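Local coordinates for pilotin OutS (Dickeya dadantii, PDB 3UTK), which interacts with the secretin OutD as a pilotin lipoprotein of the type II secretion system, which carries pectate lyases and cellulases across the outer membrane, at residues Q46-V51 with E98-G103; L73-N78 with L126-T131. One frame throughout, in Å; residues are numbered along the deposited sequence.

Interaction 1: Q46-V51 with E98-G103; sequences QLASLV and ENLYQG
Between 46-51 and 98-103, S49 and L100 have the nearest CA atoms, 6.7 Å apart; the segments belong to helices 40-60 and 94-106. The pilotin is built of nested, perpendicular α-helical hairpins, and here one leucine methyl meets an alanine and the backbone beside it. L100 is the sole residue of 98-103 that reaches 46-51. Its CG lies anti to the carbonyl carbon (chi1 -74°), and an extended chi2 of 176° then sends the CD1 branch out across the gap. That methyl comes against the side of the A48 methyl, CD1 to CB 3.6 Å, a purely apolar touch. The same L100 methyl also lies beside the main chain of the next residue. A48 also packs on L93, L96 and S97, while L100 extends its grip along helix 40-60 to A52. Two residues before L100, E98 OE1 forms a salt bridge with the NZ of K55, and the Y101 ring leads off to K55, V59 and Q60. The S49 hydroxyl is directed elsewhere; what L100 CD1 finds at this residue is the amide, S49 N, at 3.6 Å.

Interaction 2: L73-N78 with L126-T131; sequences LKTAVN and LDAMRT
T75 and M129 bring helices 69-82 and 123-131 together, their CA atoms 5.6 Å apart, and the pair shows a threonine using both its branches at a buried crossing. Along 126-131, L126 comes first and turns its side chain from T75 toward L57 and R63. A128 meets T75 with its methyl, CB to T75 CG2 3.9 Å, and T75 CG2 also lies 3.8 Å from M129 N. With CG2 anti to the backbone N of T75, OG1 lies beside that N, anti to the carbonyl carbon (chi1 -58°), and is hydrogen-bonded to T71 O a turn earlier. That buried hydroxyl is therefore satisfied within its own helix, and the nearest atom of M129 to T75 OG1 is the methylene CG, at 3.3 Å. The methionine crosses T75 at about a right angle and bends at chi3 (-103°). T131 closes the segment: its OG1 donates to A128 O at 2.8 Å, 18° out of the carbonyl plane, and accepts from a water that also takes a weak bond from N78 ND2. In the wider fold, F125 and V132 join the packing on T75, while M129 reaches S54 on helix 40-60, making this a meeting of three helices.

How the interactions relate
The two contacts alternate along the chain: 46-51, 73-78, 98-103, then 126-131. Their centres stand 15 Å apart, yet they touch through the first helix of each pair. Helices 40-60 and 69-82, consecutive in sequence, meet where V51 CG2 packs on A76 CB at 3.7 Å and where L47 CD2 reaches A76 O at 3.6 Å. Helix 40-60 thus packs on both helix 94-106 and helix 69-82, with V51 meeting each, while helix 69-82 receives the C-terminal helix 123-131 in interaction 2. S97, touched by A48, V51 and L73, brings helix 94-106 to both. Interleaved contacts of this kind tie early and late helices of the pilotin into one compact all-helical unit, to which the C61-C115 disulfide adds a covalent link.

Interaction 1: Q46-V51 with E98-G103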
loop_
_atom_site.group_PDB
_atom_site.type_symbol
_atom_site.label_atom_id
_atom_site.label_comp_id
_atom_site.label_asym_id
_atom_site.label_seq_id
_atom_site.Cartn_x
_atom_site.Cartn_y
_atom_site.Cartn_z
ATOM N N GLN A 46 2.850 -3.195 7.951
ATOM C CA GLN A 46 1.840 -3.847 7.129
ATOM C C GLN A 46 1.118 -2.841 6.241
ATOM O O GLN A 46 0.900 -3.098 5.060
ATOM C CB GLN A 46 0.842 -4.629 7.996
ATOM C CG GLN A 46 1.443 -5.886 8.621
ATOM C CD GLN A 46 0.415 -6.800 9.267
ATOM O OE1 GLN A 46 -0.787 -6.529 9.248
ATOM N NE2 GLN A 46 0.892 -7.897 9.844
ATOM N N LEU A 47 0.746 -1.698 6.813
ATOM C CA LEU A 47 0.061 -0.659 6.049
ATOM C C LEU A 47 0.963 -0.084 4.965
ATOM O O LEU A 47 0.514 0.154 3.842
ATOM C CB LEU A 47 -0.425 0.460 6.967
ATOM C CG LEU A 47 -1.402 0.011 8.051
ATOM C CD1 LEU A 47 -1.784 1.189 8.944
ATOM C CD2 LEU A 47 -2.632 -0.619 7.426
ATOM N N ALA A 48 2.234 0.127 5.308
ATOM C CA ALA A 48 3.192 0.712 4.379
ATOM C C ALA A 48 3.396 -0.207 3.188
ATOM O O ALA A 48 3.558 0.253 2.057
ATOM C CB ALA A 48 4.532 0.998 5.079
ATOM N N SER A 49 3.379 -1.507 3.450
ATOM C CA SER A 49 3.491 -2.501 2.391
ATOM C C SER A 49 2.319 -2.425 1.403
ATOM O O SER A 49 2.504 -2.564 0.192
ATOM C CB SER A 49 3.602 -3.904 2.994
ATOM O OG SER A 49 3.572 -4.901 1.985
ATOM N N LEU A 50 1.115 -2.205 1.921
ATOM C CA LEU A 50 -0.076 -2.100 1.080
ATOM C C LEU A 50 -0.016 -0.819 0.255
ATOM O O LEU A 50 -0.329 -0.818 -0.920
ATOM C CB LEU A 50 -1.352 -2.122 1.934
ATOM C CG LEU A 50 -1.773 -3.470 2.526
ATOM C CD1 LEU A 50 -2.886 -3.292 3.562
ATOM C CD2 LEU A 50 -2.214 -4.435 1.433
ATOM N N VAL A 51 0.415 0.269 0.879
ATOM C CA VAL A 51 0.564 1.525 0.163
ATOM C C VAL A 51 1.611 1.402 -0.955
ATOM O O VAL A 51 1.379 1.844 -2.080
ATOM C CB VAL A 51 0.933 2.668 1.128
ATOM C CG1 VAL A 51 1.145 3.953 0.358
ATOM C CG2 VAL A 51 -0.183 2.846 2.169
ATOM N N GLU A 98 6.963 5.124 0.869
ATOM C CA GLU A 98 7.784 5.514 -0.270
ATOM C C GLU A 98 9.091 4.721 -0.289
ATOM O O GLU A 98 9.547 4.297 -1.353
ATOM C CB GLU A 98 8.049 7.024 -0.255
ATOM C CG GLU A 98 8.955 7.538 -1.376
ATOM C CD GLU A 98 8.377 7.338 -2.773
ATOM O OE1 GLU A 98 7.179 7.012 -2.894
ATOM O OE2 GLU A 98 9.131 7.512 -3.759
ATOM N N ASN A 99 9.685 4.511 0.883
ATOM C CA ASN A 99 10.918 3.718 0.971
ATOM C C ASN A 99 10.724 2.284 0.489
ATOM O O ASN A 99 11.561 1.742 -0.236
ATOM C CB ASN A 99 11.472 3.715 2.394
ATOM C CG ASN A 99 12.056 5.052 2.791
ATOM O OD1 ASN A 99 12.397 5.275 3.957
ATOM N ND2 ASN A 99 12.173 5.955 1.824
ATOM N N LEU A 100 9.617 1.670 0.899
ATOM C CA LEU A 100 9.288 0.310 0.479
ATOM C C LEU A 100 8.985 0.239 -1.016
ATOM O O LEU A 100 9.306 -0.742 -1.673
ATOM C CB LEU A 100 8.096 -0.235 1.279
ATOM C CG LEU A 100 8.316 -0.637 2.741
ATOM C CD1 LEU A 100 6.996 -1.058 3.358
ATOM C CD2 LEU A 100 9.354 -1.756 2.869
ATOM N N TYR A 101 8.357 1.284 -1.548
ATOM C CA TYR A 101 8.108 1.361 -2.983
ATOM C C TYR A 101 9.439 1.406 -3.727
ATOM O O TYR A 101 9.645 0.676 -4.690
ATOM C CB TYR A 101 7.235 2.582 -3.325
ATOM C CG TYR A 101 7.193 2.912 -4.802
ATOM C CD1 TYR A 101 6.469 2.126 -5.687
ATOM C CD2 TYR A 101 7.886 4.003 -5.310
ATOM C CE1 TYR A 101 6.431 2.416 -7.034
ATOM C CE2 TYR A 101 7.853 4.301 -6.658
ATOM C CZ TYR A 101 7.126 3.504 -7.517
ATOM O OH TYR A 101 7.090 3.789 -8.863
ATOM N N GLN A 102 10.351 2.254 -3.272
ATOM C CA GLN A 102 11.662 2.324 -3.906
ATOM C C GLN A 102 12.382 0.977 -3.817
ATOM O O GLN A 102 13.107 0.589 -4.737
ATOM C CB GLN A 102 12.507 3.439 -3.284
ATOM C CG GLN A 102 11.973 4.842 -3.549
ATOM C CD GLN A 102 11.943 5.193 -5.030
ATOM O OE1 GLN A 102 11.069 5.929 -5.492
ATOM N NE2 GLN A 102 12.899 4.668 -5.778
ATOM N N GLY A 103 12.171 0.265 -2.714
ATOM C CA GLY A 103 12.757 -1.054 -2.529
ATOM C C GLY A 103 12.235 -2.061 -3.545
ATOM O O GLY A 103 12.999 -2.869 -4.089
#

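Interaction 2: L73-N78 with L126-T131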
loop_
_atom_site.group_PDB
_atom_site.type_symbol
_atom_site.label_atom_id
_atom_site.label_comp_id
_atom_site.label_asym_id
_atom_site.label_seq_id
_atom_site.Cartn_x
_atom_site.Cartn_y
_atom_site.Cartn_z
ATOM N N LEU A 73 -2.922 6.368 0.967
ATOM C CA LEU A 73 -2.596 6.469 2.385
ATOM C C LEU A 73 -3.844 6.535 3.264
ATOM O O LEU A 73 -3.926 5.875 4.305
ATOM C CB LEU A 73 -1.739 7.706 2.651
ATOM C CG LEU A 73 -0.875 7.574 3.896
ATOM C CD1 LEU A 73 0.338 6.721 3.539
ATOM C CD2 LEU A 73 -0.449 8.942 4.423
ATOM N N LYS A 74 -4.806 7.349 2.846
ATOM C CA LYS A 74 -6.035 7.512 3.601
ATOM C C LYS A 74 -6.768 6.178 3.678
ATOM O O LYS A 74 -7.417 5.876 4.680
ATOM C CB LYS A 74 -6.921 8.573 2.945
ATOM C CG LYS A 74 -8.184 8.898 3.712
ATOM C CD LYS A 74 -9.100 9.791 2.900
ATOM C CE LYS A 74 -8.419 11.097 2.522
ATOM N NZ LYS A 74 -9.422 12.095 2.024
ATOM N N THR A 75 -6.655 5.377 2.619
ATOM C CA THR A 75 -7.291 4.065 2.593
ATOM C C THR A 75 -6.650 3.124 3.608
ATOM O O THR A 75 -7.344 2.378 4.302
ATOM C CB THR A 75 -7.211 3.427 1.201
ATOM O OG1 THR A 75 -7.837 4.294 0.245
ATOM C CG2 THR A 75 -7.919 2.085 1.196
ATOM N N ALA A 76 -5.326 3.169 3.704
ATOM C CA ALA A 76 -4.616 2.336 4.667
ATOM C C ALA A 76 -4.993 2.741 6.089
ATOM O O ALA A 76 -5.196 1.892 6.958
ATOM C CB ALA A 76 -3.088 2.434 4.453
ATOM N N VAL A 77 -5.087 4.043 6.328
ATOM C CA VAL A 77 -5.486 4.521 7.644
ATOM C C VAL A 77 -6.902 4.039 7.977
ATOM O O VAL A 77 -7.155 3.588 9.091
ATOM C CB VAL A 77 -5.357 6.053 7.773
ATOM C CG1 VAL A 77 -5.972 6.536 9.067
ATOM C CG2 VAL A 77 -3.886 6.469 7.685
ATOM N N ASN A 78 -7.810 4.100 7.002
ATOM C CA ASN A 78 -9.189 3.652 7.218
ATOM C C ASN A 78 -9.283 2.169 7.550
ATOM O O ASN A 78 -10.034 1.766 8.437
ATOM C CB ASN A 78 -10.070 3.980 6.013
ATOM C CG ASN A 78 -10.499 5.437 5.985
ATOM O OD1 ASN A 78 -10.151 6.213 6.874
ATOM N ND2 ASN A 78 -11.248 5.816 4.956
ATOM N N LEU A 126 -7.740 -2.720 -2.988
ATOM C CA LEU A 126 -8.200 -1.837 -4.056
ATOM C C LEU A 126 -9.708 -1.577 -3.935
ATOM O O LEU A 126 -10.183 -0.478 -4.220
ATOM C CB LEU A 126 -7.850 -2.392 -5.442
ATOM C CG LEU A 126 -6.379 -2.763 -5.660
ATOM C CD1 LEU A 126 -6.136 -3.198 -7.097
ATOM C CD2 LEU A 126 -5.434 -1.632 -5.273
ATOM N N ASP A 127 -10.458 -2.587 -3.507
ATOM C CA ASP A 127 -11.896 -2.411 -3.269
ATOM C C ASP A 127 -12.162 -1.355 -2.188
ATOM O O ASP A 127 -13.076 -0.527 -2.310
ATOM C CB ASP A 127 -12.543 -3.733 -2.858
ATOM C CG ASP A 127 -12.845 -4.636 -4.043
ATOM O OD1 ASP A 127 -12.603 -4.225 -5.198
ATOM O OD2 ASP A 127 -13.346 -5.758 -3.814
ATOM N N ALA A 128 -11.359 -1.395 -1.131
ATOM C CA ALA A 128 -11.474 -0.444 -0.026
ATOM C C ALA A 128 -11.213 0.979 -0.506
ATOM O O ALA A 128 -11.762 1.949 0.019
ATOM C CB ALA A 128 -10.503 -0.814 1.083
ATOM N N MET A 129 -10.361 1.096 -1.511
ATOM C CA MET A 129 -9.993 2.390 -2.053
ATOM C C MET A 129 -11.149 3.116 -2.724
ATOM O O MET A 129 -11.173 4.339 -2.766
ATOM C CB MET A 129 -8.874 2.204 -3.062
ATOM C CG MET A 129 -7.651 2.988 -2.770
ATOM S SD MET A 129 -6.393 2.418 -3.911
ATOM C CE MET A 129 -5.402 1.373 -2.848
ATOM N N ARG A 130 -12.092 2.363 -3.275
ATOM C CA ARG A 130 -13.261 2.975 -3.894
ATOM C C ARG A 130 -14.087 3.757 -2.886
ATOM O O ARG A 130 -14.567 4.849 -3.178
ATOM C CB ARG A 130 -14.131 1.913 -4.546
ATOM C CG ARG A 130 -13.401 1.138 -5.593
ATOM C CD ARG A 130 -14.281 0.927 -6.791
ATOM N NE ARG A 130 -13.779 -0.166 -7.599
ATOM C CZ ARG A 130 -14.494 -0.781 -8.529
ATOM N NH1 ARG A 130 -15.741 -0.397 -8.763
ATOM N NH2 ARG A 130 -13.962 -1.777 -9.217
ATOM N N THR A 131 -14.252 3.189 -1.698
ATOM C CA THR A 131 -15.065 3.817 -0.666
ATOM C C THR A 131 -14.432 5.125 -0.197
ATOM O O THR A 131 -15.088 5.956 0.428
ATOM C CB THR A 131 -15.261 2.878 0.538
ATOM O OG1 THR A 131 -14.046 2.801 1.292
ATOM C CG2 THR A 131 -15.647 1.486 0.063
HETATM O O HOH W 1 -13.146 4.431 3.965
#